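PDB 1N8P: cystathionine gamma-lyase from Saccharomyces cerevisiae, which is a pyridoxal-5'-phosphate-containing enzyme of the Cys/Met metabolism family, a tetramer in this crystal, with the aminotransferase-like fold of its clan. Local coordinates for residues R62-L67 / L213-T218; N125-D130 / V142-P147; D162-H167 / V173-D178. All blocks are in the same frame, centred on the assembly; numbering follows the deposited sequence.

How the interactions relate
From the N terminus, helix 55-67 comes first, and interaction 1 joins its end to strand 214-218, closing a long loop of 145 residues. The other two contacts are nested inside that loop and follow one another in series. In interaction 2 strand 139-144 returns past the start of helix 127-134. Interaction 3 then packs helix 157-167 on strand 174-178, after a turn of five residues. All three strands belong to one seven-stranded sheet. Strands 139-144 and 174-178 are neighbours in it, so interactions 2 and 3 touch directly, joined by backbone hydrogen bonds such as Ile144 O to Asp178 N. Interaction 1 lies further across the sheet, its centre more than 20 Å from theirs.

Interaction 1 (R62-L67 / L213-T218); sequences RAVAAL and LGVLAT
Val64 and Val215 meet tip to tip where helix 55-67 packs on one face of the mixed seven-stranded sheet, on strand 214-218, which runs antiparallel to its neighbours 72-76 and 196-200. This is apolar packing of methyl on methyl: CG2 of Val215 sits 3.7 Å from CG1 of Val64 and 4.0 Å from CG2 of Val64, so one strand methyl faces both branches of the helix valine. The rotation of Val215 (chi1 -66°) places that CG2 between its own backbone N and carbonyl carbon, the position from which it faces the helix.

The second kind of contact is side chain against backbone. CB of Ala217 rests 4.2 Å from CA of Ala65, and the alanine pair allows the two CA atoms to come within 5.4 Å of each other.

Backbone hydrogen bonds run along the helix, as from Ala66 N to Arg62 O, and between neighbouring strands, not between the two segments. Gly214 and Leu216 pair with Phe76 and Leu74, and Ala217 with Val197. Val64 also leans on Leu250 of helix 240-250, which extends the apolar layer.

Val215 and Ala217 point at the helix and Leu216 points away from it. The side chain of Val215 is about 10 Å from a bound pyridoxal-5'-phosphate. Chemically, the contact between the segments is apolar, van der Waals packing.

Interaction 2 (N125-D130 / V142-P147); sequences NDLLND and VWIETP
Leu127, at the weakly bonded start of helix 127-134, drops onto Ile144 and Val142 of strand 139-144, within a beta-alpha-beta crossover. Strand 122-124 leads into the helix, and the helix leads to strand 139-144, which runs parallel to the first with strand 95-99 lying between them in the sheet.

From CA, the CB of Leu127 already points at the strand. With CG anti to the backbone N (chi1 -161°), CB and CG serve as the stalk that sets one methyl over Ile144. That methyl is CD2. It comes down 3.4 Å from CG1 and 3.6 Å from CD1 of Ile144, so it meets the outer arm of the isoleucine along its length. The two side chains cross at about a right angle. The same CD2 of Leu127 reaches a second strand residue more loosely, at 4.4 Å from CG1 of Val142.

Ile144 comes to this meeting by its end: its CB is not aimed at the helix, but the extended CG1-CD1 arm reaches nearer. Trp143, between Val142 and Ile144 in sequence, points away from the helix, onto Thr83 and Ile86 of helix 79-88, so the strand is packed on both faces. Val160 of helix 157-167 also touches Leu127, and Leu175 of the next strand touches Ile144, which makes this one corner of a larger apolar layer.

In the first turn, Asp130 N bonds to Leu127 O at 3.3 Å, a span of only three residues. The exposed residues Asp126 and Asn129 tie the turn as well: Asn129 ND2 donates to the syn side of Asp126 OD2 at 2.7 Å, with an N-H...O angle of 145° and ND2 lying 25° out of the carboxylate plane.

Interaction 3 (D162-H167 / V173-D178); sequences DLIKKH and VILVVD. With PLP (pyridoxal-5'-phosphate), chain E.
The beta-alpha-beta unit of strand 139-144, helix 157-167 and strand 174-178 is closed here by Ile164, which reaches from the helix to Val173 and Leu175. Ile164 uses both ends of its branched side chain. CG2 sits 3.7 Å from CG1 of Val173, and CD1 touches the same methyl at 3.9 Å before reaching CB of Leu175 at 4.1 Å. With CG1 anti to the carbonyl carbon (chi1 -72°), the long arm runs out to CD1 over Leu175 while CG2 is left for Val173. Val173, just before the strand, and Leu175 on it both point at the helix, and their side chains are crossed slantwise by that of Ile164.

Toward the end of the helix, the His167 ring folds back on the preceding turn. Its ND1 donates to Leu163 O at 3.2 Å, with an N-H...O angle of 158°. The oxygen lies at the ring edge, 3° out of the ring plane, and the nitrogen approaches in the carbonyl plane on a lone pair. Leu163 O also takes the helical bond from His167 N at 3.1 Å, so one carbonyl receives two donors from one residue, an arrangement that would limit rotation of the ring.

At the far end of the strand, Asp178 belongs to the ligand pocket. Its OD1 lies 3.5 Å from the methyl carbon C2A of pyridoxal-5'-phosphate, and the same OD1 is hydrogen-bonded to OG1 of Thr180, another pocket residue, a bond that would restrain the carboxylate.

From Val173 the chain enters strand 174-178, which ends at Asp178 beside pyridoxal-5'-phosphate, with strand 139-144 on one flank and strand 196-200 on the other. Ile164 also meets Val142 of the former and Leu131 of helix 127-134, so the two helices and the sheet share one apolar layer.

Interaction 1 (R62-L67 / L213-T218)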
ATOM      1  N   ARG A  62      14.226  -9.900  12.899  1.00 37.23           N
ATOM      2  CA  ARG A  62      15.676 -10.071  12.931  1.00 36.59           C
ATOM      3  C   ARG A  62      16.335  -8.734  13.159  1.00 35.32           C
ATOM      4  O   ARG A  62      17.259  -8.590  13.969  1.00 38.60           O
ATOM      5  CB  ARG A  62      16.181 -10.623  11.598  1.00 42.86           C
ATOM      6  CG  ARG A  62      15.747 -12.037  11.265  1.00 43.16           C
ATOM      7  CD  ARG A  62      16.334 -12.431   9.924  1.00 53.24           C
ATOM      8  NE  ARG A  62      15.673 -13.608   9.376  1.00 66.08           N
ATOM      9  CZ  ARG A  62      15.904 -14.852   9.780  1.00 69.77           C
ATOM     10  NH1 ARG A  62      16.791 -15.093  10.741  1.00 66.75           N
ATOM     11  NH2 ARG A  62      15.241 -15.856   9.217  1.00 70.00           N
ATOM     12  N   ALA A  63      15.864  -7.740  12.416  1.00 42.16           N
ATOM     13  CA  ALA A  63      16.426  -6.396  12.530  1.00 39.05           C
ATOM     14  C   ALA A  63      16.234  -5.835  13.928  1.00 34.30           C
ATOM     15  O   ALA A  63      17.200  -5.414  14.547  1.00 33.10           O
ATOM     16  CB  ALA A  63      15.812  -5.474  11.484  1.00 32.96           C
ATOM     17  N   VAL A  64      15.005  -5.841  14.447  1.00 32.54           N
ATOM     18  CA  VAL A  64      14.802  -5.298  15.787  1.00 36.71           C
ATOM     19  C   VAL A  64      15.691  -5.998  16.825  1.00 42.22           C
ATOM     20  O   VAL A  64      16.394  -5.331  17.589  1.00 44.14           O
ATOM     21  CB  VAL A  64      13.333  -5.379  16.233  1.00 34.00           C
ATOM     22  CG1 VAL A  64      13.226  -5.002  17.690  1.00 30.41           C
ATOM     23  CG2 VAL A  64      12.494  -4.427  15.411  1.00 26.68           C
ATOM     24  N   ALA A  65      15.668  -7.330  16.844  1.00 42.40           N
ATOM     25  CA  ALA A  65      16.489  -8.112  17.768  1.00 40.05           C
ATOM     26  C   ALA A  65      17.952  -7.671  17.695  1.00 43.95           C
ATOM     27  O   ALA A  65      18.593  -7.430  18.726  1.00 43.38           O
ATOM     28  CB  ALA A  65      16.376  -9.584  17.428  1.00 51.17           C
ATOM     29  N   ALA A  66      18.477  -7.565  16.475  1.00 38.40           N
ATOM     30  CA  ALA A  66      19.860  -7.139  16.271  1.00 33.10           C
ATOM     31  C   ALA A  66      20.109  -5.784  16.867  1.00 29.84           C
ATOM     32  O   ALA A  66      21.134  -5.557  17.500  1.00 37.35           O
ATOM     33  CB  ALA A  66      20.191  -7.093  14.784  1.00 28.61           C
ATOM     34  N   LEU A  67      19.188  -4.857  16.656  1.00 35.89           N
ATOM     35  CA  LEU A  67      19.402  -3.516  17.190  1.00 35.91           C
ATOM     36  C   LEU A  67      19.275  -3.598  18.707  1.00 34.72           C
ATOM     37  O   LEU A  67      19.887  -2.820  19.451  1.00 37.71           O
ATOM     38  CB  LEU A  67      18.383  -2.524  16.601  1.00 34.67           C
ATOM     39  CG  LEU A  67      18.279  -2.345  15.077  1.00 30.62           C
ATOM     40  CD1 LEU A  67      17.248  -1.262  14.807  1.00 32.43           C
ATOM     41  CD2 LEU A  67      19.612  -1.967  14.457  1.00 22.26           C
ATOM     42  N   LEU A 213       2.290  -1.436  15.595  1.00 32.04           N
ATOM     43  CA  LEU A 213       2.944  -2.722  15.644  1.00 29.21           C
ATOM     44  C   LEU A 213       3.782  -2.747  16.920  1.00 30.92           C
ATOM     45  O   LEU A 213       4.298  -1.710  17.347  1.00 34.96           O
ATOM     46  CB  LEU A 213       3.820  -2.863  14.400  1.00 25.76           C
ATOM     47  CG  LEU A 213       4.709  -4.079  14.208  1.00 19.17           C
ATOM     48  CD1 LEU A 213       4.850  -4.355  12.764  1.00 18.14           C
ATOM     49  CD2 LEU A 213       6.065  -3.832  14.822  1.00 22.99           C
ATOM     50  N   GLY A 214       3.884  -3.917  17.545  1.00 31.15           N
ATOM     51  CA  GLY A 214       4.703  -4.064  18.738  1.00 22.35           C
ATOM     52  C   GLY A 214       5.720  -5.180  18.539  1.00 26.84           C
ATOM     53  O   GLY A 214       5.504  -6.121  17.768  1.00 32.36           O
ATOM     54  N   VAL A 215       6.862  -5.081  19.187  1.00 26.99           N
ATOM     55  CA  VAL A 215       7.849  -6.159  19.086  1.00 35.86           C
ATOM     56  C   VAL A 215       8.625  -6.366  20.376  1.00 35.88           C
ATOM     57  O   VAL A 215       8.833  -5.423  21.144  1.00 32.06           O
ATOM     58  CB  VAL A 215       8.879  -5.928  17.966  1.00 34.41           C
ATOM     59  CG1 VAL A 215       8.185  -5.984  16.647  1.00 44.13           C
ATOM     60  CG2 VAL A 215       9.599  -4.594  18.163  1.00 34.23           C
ATOM     61  N   LEU A 216       9.044  -7.608  20.609  1.00 36.55           N
ATOM     62  CA  LEU A 216       9.829  -7.925  21.788  1.00 30.17           C
ATOM     63  C   LEU A 216      11.079  -8.619  21.289  1.00 34.35           C
ATOM     64  O   LEU A 216      11.175  -9.030  20.113  1.00 30.14           O
ATOM     65  CB  LEU A 216       9.014  -8.815  22.752  1.00 22.99           C
ATOM     66  CG  LEU A 216       8.924 -10.356  22.862  1.00 33.42           C
ATOM     67  CD1 LEU A 216       7.447 -10.794  23.040  1.00 25.08           C
ATOM     68  CD2 LEU A 216       9.509 -11.036  21.653  1.00 30.58           C
ATOM     69  N   ALA A 217      12.059  -8.697  22.177  1.00 38.63           N
ATOM     70  CA  ALA A 217      13.310  -9.387  21.898  1.00 34.73           C
ATOM     71  C   ALA A 217      13.786 -10.042  23.202  1.00 39.82           C
ATOM     72  O   ALA A 217      13.545  -9.520  24.310  1.00 34.66           O
ATOM     73  CB  ALA A 217      14.348  -8.419  21.379  1.00 28.79           C
ATOM     74  N   THR A 218      14.414 -11.208  23.061  1.00 41.93           N
ATOM     75  CA  THR A 218      14.979 -11.955  24.185  1.00 41.54           C
ATOM     76  C   THR A 218      16.064 -12.895  23.683  1.00 49.66           C
ATOM     77  O   THR A 218      16.068 -13.323  22.526  1.00 49.44           O
ATOM     78  CB  THR A 218      13.970 -12.817  24.923  1.00 31.86           C
ATOM     79  OG1 THR A 218      13.452 -13.793  24.027  1.00 37.97           O
ATOM     80  CG2 THR A 218      12.834 -11.988  25.448  1.00 44.63           C
TER

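Interaction 2 (N125-D130 / V142-P147)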
ATOM      1  N   ASN A 125       5.165   2.026  43.091  1.00 66.89           N
ATOM      2  CA  ASN A 125       5.951   3.158  42.647  1.00 67.06           C
ATOM      3  C   ASN A 125       7.247   2.905  43.413  1.00 67.81           C
ATOM      4  O   ASN A 125       7.238   2.108  44.355  1.00 69.92           O
ATOM      5  CB  ASN A 125       5.277   4.445  43.100  1.00 67.36           C
ATOM      6  CG  ASN A 125       5.971   5.667  42.590  1.00 70.00           C
ATOM      7  OD1 ASN A 125       7.169   5.854  42.809  1.00 70.00           O
ATOM      8  ND2 ASN A 125       5.222   6.523  41.902  1.00 70.00           N
ATOM      9  N   ASP A 126       8.354   3.531  43.022  1.00 63.75           N
ATOM     10  CA  ASP A 126       9.613   3.304  43.737  1.00 66.31           C
ATOM     11  C   ASP A 126       9.816   1.785  43.800  1.00 66.10           C
ATOM     12  O   ASP A 126       9.512   1.140  44.803  1.00 61.66           O
ATOM     13  CB  ASP A 126       9.519   3.895  45.153  1.00 65.49           C
ATOM     14  CG  ASP A 126      10.878   4.034  45.840  1.00 70.00           C
ATOM     15  OD1 ASP A 126      11.808   4.614  45.241  1.00 66.28           O
ATOM     16  OD2 ASP A 126      11.011   3.579  46.999  1.00 70.00           O
ATOM     17  N   LEU A 127      10.333   1.228  42.711  1.00 65.80           N
ATOM     18  CA  LEU A 127      10.546  -0.208  42.592  1.00 64.42           C
ATOM     19  C   LEU A 127      11.553  -0.832  43.556  1.00 66.28           C
ATOM     20  O   LEU A 127      11.212  -1.761  44.289  1.00 64.81           O
ATOM     21  CB  LEU A 127      10.945  -0.539  41.156  1.00 59.19           C
ATOM     22  CG  LEU A 127      10.761  -1.995  40.753  1.00 59.60           C
ATOM     23  CD1 LEU A 127       9.322  -2.401  41.007  1.00 55.78           C
ATOM     24  CD2 LEU A 127      11.118  -2.177  39.288  1.00 59.72           C
ATOM     25  N   LEU A 128      12.785  -0.325  43.562  1.00 68.92           N
ATOM     26  CA  LEU A 128      13.845  -0.863  44.423  1.00 65.22           C
ATOM     27  C   LEU A 128      13.620  -0.897  45.933  1.00 64.87           C
ATOM     28  O   LEU A 128      14.432  -1.457  46.651  1.00 66.87           O
ATOM     29  CB  LEU A 128      15.157  -0.144  44.140  1.00 61.94           C
ATOM     30  CG  LEU A 128      15.734  -0.387  42.741  1.00 62.14           C
ATOM     31  CD1 LEU A 128      17.028   0.382  42.576  1.00 58.51           C
ATOM     32  CD2 LEU A 128      15.983  -1.870  42.545  1.00 61.59           C
ATOM     33  N   ASN A 129      12.529  -0.320  46.426  1.00 68.77           N
ATOM     34  CA  ASN A 129      12.262  -0.340  47.862  1.00 67.25           C
ATOM     35  C   ASN A 129      11.050  -1.168  48.270  1.00 67.72           C
ATOM     36  O   ASN A 129      10.948  -1.607  49.408  1.00 69.23           O
ATOM     37  CB  ASN A 129      12.105   1.084  48.388  1.00 63.84           C
ATOM     38  CG  ASN A 129      13.415   1.834  48.403  1.00 68.56           C
ATOM     39  OD1 ASN A 129      14.342   1.476  49.129  1.00 70.00           O
ATOM     40  ND2 ASN A 129      13.508   2.876  47.592  1.00 70.00           N
ATOM     41  N   ASP A 130      10.129  -1.398  47.346  1.00 68.37           N
ATOM     42  CA  ASP A 130       8.942  -2.166  47.678  1.00 65.01           C
ATOM     43  C   ASP A 130       8.919  -3.508  46.988  1.00 64.33           C
ATOM     44  O   ASP A 130       8.030  -4.337  47.237  1.00 66.74           O
ATOM     45  CB  ASP A 130       7.693  -1.374  47.306  1.00 63.07           C
ATOM     46  CG  ASP A 130       7.632  -0.028  48.007  1.00 68.67           C
ATOM     47  OD1 ASP A 130       8.423   0.199  48.958  1.00 64.83           O
ATOM     48  OD2 ASP A 130       6.784   0.797  47.611  1.00 67.63           O
ATOM     49  N   VAL A 142       7.983  -9.084  36.590  1.00 50.44           N
ATOM     50  CA  VAL A 142       8.353  -7.773  37.133  1.00 51.06           C
ATOM     51  C   VAL A 142       8.424  -6.913  35.874  1.00 44.94           C
ATOM     52  O   VAL A 142       9.265  -7.160  34.993  1.00 38.07           O
ATOM     53  CB  VAL A 142       9.737  -7.766  37.831  1.00 50.83           C
ATOM     54  CG1 VAL A 142      10.040  -6.394  38.374  1.00 48.22           C
ATOM     55  CG2 VAL A 142       9.736  -8.729  38.965  1.00 53.42           C
ATOM     56  N   TRP A 143       7.528  -5.933  35.786  1.00 37.32           N
ATOM     57  CA  TRP A 143       7.474  -5.068  34.621  1.00 40.71           C
ATOM     58  C   TRP A 143       8.064  -3.708  34.926  1.00 42.21           C
ATOM     59  O   TRP A 143       7.629  -3.033  35.847  1.00 46.60           O
ATOM     60  CB  TRP A 143       6.028  -4.929  34.160  1.00 42.22           C
ATOM     61  CG  TRP A 143       5.842  -4.368  32.769  1.00 48.19           C
ATOM     62  CD1 TRP A 143       5.784  -3.054  32.416  1.00 43.32           C
ATOM     63  CD2 TRP A 143       5.631  -5.117  31.564  1.00 45.76           C
ATOM     64  NE1 TRP A 143       5.546  -2.937  31.075  1.00 45.99           N
ATOM     65  CE2 TRP A 143       5.446  -4.188  30.526  1.00 46.21           C
ATOM     66  CE3 TRP A 143       5.580  -6.480  31.265  1.00 45.90           C
ATOM     67  CZ2 TRP A 143       5.210  -4.578  29.201  1.00 45.47           C
ATOM     68  CZ3 TRP A 143       5.347  -6.863  29.951  1.00 46.19           C
ATOM     69  CH2 TRP A 143       5.165  -5.914  28.939  1.00 44.73           C
ATOM     70  N   ILE A 144       9.069  -3.324  34.148  1.00 42.79           N
ATOM     71  CA  ILE A 144       9.734  -2.042  34.312  1.00 46.98           C
ATOM     72  C   ILE A 144       9.603  -1.174  33.067  1.00 44.60           C
ATOM     73  O   ILE A 144       9.947  -1.589  31.972  1.00 43.75           O
ATOM     74  CB  ILE A 144      11.222  -2.228  34.589  1.00 50.38           C
ATOM     75  CG1 ILE A 144      11.424  -2.894  35.944  1.00 45.77           C
ATOM     76  CG2 ILE A 144      11.922  -0.898  34.538  1.00 44.98           C
ATOM     77  CD1 ILE A 144      12.904  -3.154  36.260  1.00 46.82           C
ATOM     78  N   GLU A 145       9.111   0.039  33.263  1.00 42.57           N
ATOM     79  CA  GLU A 145       8.929   0.991  32.189  1.00 45.87           C
ATOM     80  C   GLU A 145      10.047   1.997  32.439  1.00 48.25           C
ATOM     81  O   GLU A 145       9.804   3.079  32.938  1.00 43.19           O
ATOM     82  CB  GLU A 145       7.558   1.636  32.340  1.00 42.81           C
ATOM     83  CG  GLU A 145       7.048   2.396  31.154  1.00 55.83           C
ATOM     84  CD  GLU A 145       5.688   2.988  31.428  1.00 63.88           C
ATOM     85  OE1 GLU A 145       5.615   3.903  32.274  1.00 68.68           O
ATOM     86  OE2 GLU A 145       4.694   2.537  30.812  1.00 67.74           O
ATOM     87  N   THR A 146      11.274   1.626  32.077  1.00 56.15           N
ATOM     88  CA  THR A 146      12.437   2.470  32.335  1.00 58.03           C
ATOM     89  C   THR A 146      12.114   3.941  32.410  1.00 55.76           C
ATOM     90  O   THR A 146      12.072   4.485  33.514  1.00 70.00           O
ATOM     91  CB  THR A 146      13.594   2.218  31.342  1.00 66.22           C
ATOM     92  OG1 THR A 146      13.074   1.927  30.034  1.00 56.14           O
ATOM     93  CG2 THR A 146      14.475   1.082  31.858  1.00 57.49           C
ATOM     94  N   PRO A 147      11.910   4.629  31.276  1.00 39.99           N
ATOM     95  CA  PRO A 147      11.606   6.016  31.653  1.00 39.33           C
ATOM     96  C   PRO A 147      10.081   6.096  31.792  1.00 39.06           C
ATOM     97  O   PRO A 147       9.335   5.876  30.843  1.00 38.60           O
ATOM     98  CB  PRO A 147      12.169   6.834  30.492  1.00 39.48           C
ATOM     99  CG  PRO A 147      13.161   5.900  29.866  1.00 38.89           C
ATOM    100  CD  PRO A 147      12.457   4.577  29.927  1.00 26.28           C
TER

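Interaction 3 (D162-H167 / V173-D178)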
ATOM      1  N   ASP A 162      18.944  -8.058  39.950  1.00 49.37           N
ATOM      2  CA  ASP A 162      19.632  -8.603  41.103  1.00 42.50           C
ATOM      3  C   ASP A 162      18.657  -8.834  42.231  1.00 43.83           C
ATOM      4  O   ASP A 162      18.551  -9.938  42.737  1.00 48.62           O
ATOM      5  CB  ASP A 162      20.707  -7.626  41.576  1.00 42.97           C
ATOM      6  CG  ASP A 162      21.937  -7.652  40.714  1.00 37.80           C
ATOM      7  OD1 ASP A 162      21.980  -8.509  39.789  1.00 30.78           O
ATOM      8  OD2 ASP A 162      22.849  -6.822  40.979  1.00 28.83           O
ATOM      9  N   LEU A 163      17.958  -7.775  42.626  1.00 46.21           N
ATOM     10  CA  LEU A 163      16.973  -7.834  43.703  1.00 48.52           C
ATOM     11  C   LEU A 163      16.031  -9.018  43.522  1.00 50.19           C
ATOM     12  O   LEU A 163      15.506  -9.545  44.489  1.00 52.85           O
ATOM     13  CB  LEU A 163      16.159  -6.545  43.726  1.00 49.26           C
ATOM     14  CG  LEU A 163      15.449  -6.130  45.009  1.00 55.59           C
ATOM     15  CD1 LEU A 163      16.482  -5.822  46.077  1.00 57.71           C
ATOM     16  CD2 LEU A 163      14.604  -4.893  44.748  1.00 55.56           C
ATOM     17  N   ILE A 164      15.821  -9.435  42.277  1.00 53.53           N
ATOM     18  CA  ILE A 164      14.928 -10.550  41.982  1.00 55.33           C
ATOM     19  C   ILE A 164      15.613 -11.875  42.284  1.00 57.39           C
ATOM     20  O   ILE A 164      14.982 -12.792  42.815  1.00 62.80           O
ATOM     21  CB  ILE A 164      14.436 -10.503  40.495  1.00 51.80           C
ATOM     22  CG1 ILE A 164      13.446  -9.353  40.312  1.00 52.51           C
ATOM     23  CG2 ILE A 164      13.744 -11.781  40.114  1.00 45.01           C
ATOM     24  CD1 ILE A 164      12.822  -9.287  38.946  1.00 51.56           C
ATOM     25  N   LYS A 165      16.898 -11.971  41.947  1.00 56.76           N
ATOM     26  CA  LYS A 165      17.698 -13.172  42.216  1.00 58.68           C
ATOM     27  C   LYS A 165      17.867 -13.376  43.731  1.00 61.34           C
ATOM     28  O   LYS A 165      18.122 -14.487  44.205  1.00 63.29           O
ATOM     29  CB  LYS A 165      19.090 -13.048  41.591  1.00 52.81           C
ATOM     30  CG  LYS A 165      19.103 -13.068  40.089  1.00 64.34           C
ATOM     31  CD  LYS A 165      20.530 -12.944  39.547  1.00 69.84           C
ATOM     32  CE  LYS A 165      21.183 -11.584  39.865  1.00 70.00           C
ATOM     33  NZ  LYS A 165      20.594 -10.417  39.129  1.00 64.09           N
ATOM     34  N   LYS A 166      17.736 -12.297  44.489  1.00 58.83           N
ATOM     35  CA  LYS A 166      17.863 -12.369  45.925  1.00 55.46           C
ATOM     36  C   LYS A 166      16.567 -12.759  46.602  1.00 59.17           C
ATOM     37  O   LYS A 166      16.498 -13.794  47.261  1.00 63.87           O
ATOM     38  CB  LYS A 166      18.320 -11.036  46.456  1.00 56.02           C
ATOM     39  CG  LYS A 166      18.319 -10.965  47.951  1.00 57.63           C
ATOM     40  CD  LYS A 166      19.043  -9.729  48.388  1.00 58.97           C
ATOM     41  CE  LYS A 166      18.933  -9.506  49.857  1.00 55.74           C
ATOM     42  NZ  LYS A 166      19.483  -8.159  50.138  1.00 57.56           N
ATOM     43  N   HIS A 167      15.535 -11.933  46.443  1.00 64.38           N
ATOM     44  CA  HIS A 167      14.228 -12.206  47.057  1.00 65.16           C
ATOM     45  C   HIS A 167      13.334 -13.190  46.292  1.00 63.35           C
ATOM     46  O   HIS A 167      12.143 -13.304  46.590  1.00 65.89           O
ATOM     47  CB  HIS A 167      13.432 -10.906  47.283  1.00 61.18           C
ATOM     48  CG  HIS A 167      14.142  -9.895  48.126  1.00 61.03           C
ATOM     49  ND1 HIS A 167      15.132  -9.076  47.629  1.00 62.69           N
ATOM     50  CD2 HIS A 167      14.009  -9.575  49.433  1.00 64.44           C
ATOM     51  CE1 HIS A 167      15.578  -8.292  48.595  1.00 68.44           C
ATOM     52  NE2 HIS A 167      14.914  -8.575  49.700  1.00 65.74           N
ATOM     53  N   VAL A 173      11.199 -15.903  38.004  1.00 60.05           N
ATOM     54  CA  VAL A 173      10.599 -14.588  37.861  1.00 52.60           C
ATOM     55  C   VAL A 173      11.308 -13.840  36.750  1.00 52.70           C
ATOM     56  O   VAL A 173      12.450 -13.438  36.918  1.00 55.77           O
ATOM     57  CB  VAL A 173      10.698 -13.785  39.176  1.00 51.71           C
ATOM     58  CG1 VAL A 173      10.322 -12.326  38.957  1.00 40.30           C
ATOM     59  CG2 VAL A 173       9.762 -14.386  40.195  1.00 55.29           C
ATOM     60  N   ILE A 174      10.636 -13.669  35.608  1.00 50.03           N
ATOM     61  CA  ILE A 174      11.215 -12.946  34.481  1.00 47.72           C
ATOM     62  C   ILE A 174      10.970 -11.441  34.600  1.00 44.22           C
ATOM     63  O   ILE A 174       9.905 -10.993  35.023  1.00 47.21           O
ATOM     64  CB  ILE A 174      10.622 -13.417  33.132  1.00 53.88           C
ATOM     65  CG1 ILE A 174       9.146 -13.036  33.041  1.00 51.99           C
ATOM     66  CG2 ILE A 174      10.779 -14.922  32.991  1.00 53.55           C
ATOM     67  CD1 ILE A 174       8.470 -13.605  31.833  1.00 58.06           C
ATOM     68  N   LEU A 175      11.969 -10.669  34.221  1.00 40.28           N
ATOM     69  CA  LEU A 175      11.890  -9.214  34.255  1.00 44.09           C
ATOM     70  C   LEU A 175      11.700  -8.650  32.828  1.00 41.85           C
ATOM     71  O   LEU A 175      12.524  -8.885  31.932  1.00 33.41           O
ATOM     72  CB  LEU A 175      13.185  -8.646  34.865  1.00 38.74           C
ATOM     73  CG  LEU A 175      13.398  -7.138  34.904  1.00 30.84           C
ATOM     74  CD1 LEU A 175      12.412  -6.532  35.859  1.00 29.23           C
ATOM     75  CD2 LEU A 175      14.801  -6.822  35.333  1.00 29.05           C
ATOM     76  N   VAL A 176      10.616  -7.910  32.620  1.00 39.11           N
ATOM     77  CA  VAL A 176      10.376  -7.306  31.311  1.00 41.75           C
ATOM     78  C   VAL A 176      10.570  -5.795  31.412  1.00 41.05           C
ATOM     79  O   VAL A 176      10.115  -5.183  32.375  1.00 41.71           O
ATOM     80  CB  VAL A 176       8.952  -7.576  30.813  1.00 38.47           C
ATOM     81  CG1 VAL A 176       8.746  -6.883  29.526  1.00 43.22           C
ATOM     82  CG2 VAL A 176       8.716  -9.071  30.628  1.00 35.53           C
ATOM     83  N   VAL A 177      11.263  -5.204  30.438  1.00 42.97           N
ATOM     84  CA  VAL A 177      11.484  -3.751  30.412  1.00 34.62           C
ATOM     85  C   VAL A 177      10.951  -3.121  29.127  1.00 34.53           C
ATOM     86  O   VAL A 177      11.337  -3.532  28.024  1.00 38.28           O
ATOM     87  CB  VAL A 177      12.957  -3.397  30.549  1.00 33.61           C
ATOM     88  CG1 VAL A 177      13.150  -1.911  30.376  1.00 32.88           C
ATOM     89  CG2 VAL A 177      13.453  -3.785  31.914  1.00 36.17           C
ATOM     90  N   ASP A 178      10.043  -2.147  29.300  1.00 33.25           N
ATOM     91  CA  ASP A 178       9.401  -1.395  28.217  1.00 28.22           C
ATOM     92  C   ASP A 178      10.405  -0.359  27.821  1.00 28.92           C
ATOM     93  O   ASP A 178      10.600   0.599  28.554  1.00 32.54           O
ATOM     94  CB  ASP A 178       8.153  -0.674  28.715  1.00 29.22           C
ATOM     95  CG  ASP A 178       7.238  -0.244  27.589  1.00 33.85           C
ATOM     96  OD1 ASP A 178       7.692   0.437  26.649  1.00 32.14           O
ATOM     97  OD2 ASP A 178       6.045  -0.591  27.641  1.00 40.80           O
TER
HETATM   98  N1  PLP E 400       3.379   1.370  25.872  1.00 63.84           N
HETATM   99  C2  PLP E 400       3.998   2.601  25.820  1.00 66.19           C
HETATM  100  C2A PLP E 400       5.144   2.789  26.808  1.00 62.39           C
HETATM  101  C3  PLP E 400       3.472   3.566  24.810  1.00 66.73           C
HETATM  102  O3  PLP E 400       4.169   4.728  24.810  1.00 70.00           O
HETATM  103  C4  PLP E 400       2.377   3.210  23.965  1.00 59.54           C
HETATM  104  C4A PLP E 400       1.824   4.199  22.978  1.00 59.52           C
HETATM  105  C5  PLP E 400       1.806   1.844  24.136  1.00 56.73           C
HETATM  106  C6  PLP E 400       2.325   0.970  25.075  1.00 63.44           C
HETATM  107  C5A PLP E 400       0.683   1.409  23.180  1.00 54.93           C
HETATM  108  O4P PLP E 400       1.147   0.729  22.029  1.00 41.50           O
HETATM  109  P   PLP E 400       0.119   0.154  21.001  1.00 38.73           P
HETATM  110  O1P PLP E 400       0.950  -0.240  19.890  1.00 49.06           O
HETATM  111  O2P PLP E 400      -0.812   1.296  20.653  1.00 51.55           O
HETATM  112  O3P PLP E 400      -0.549  -0.898  21.752  1.00 43.50           O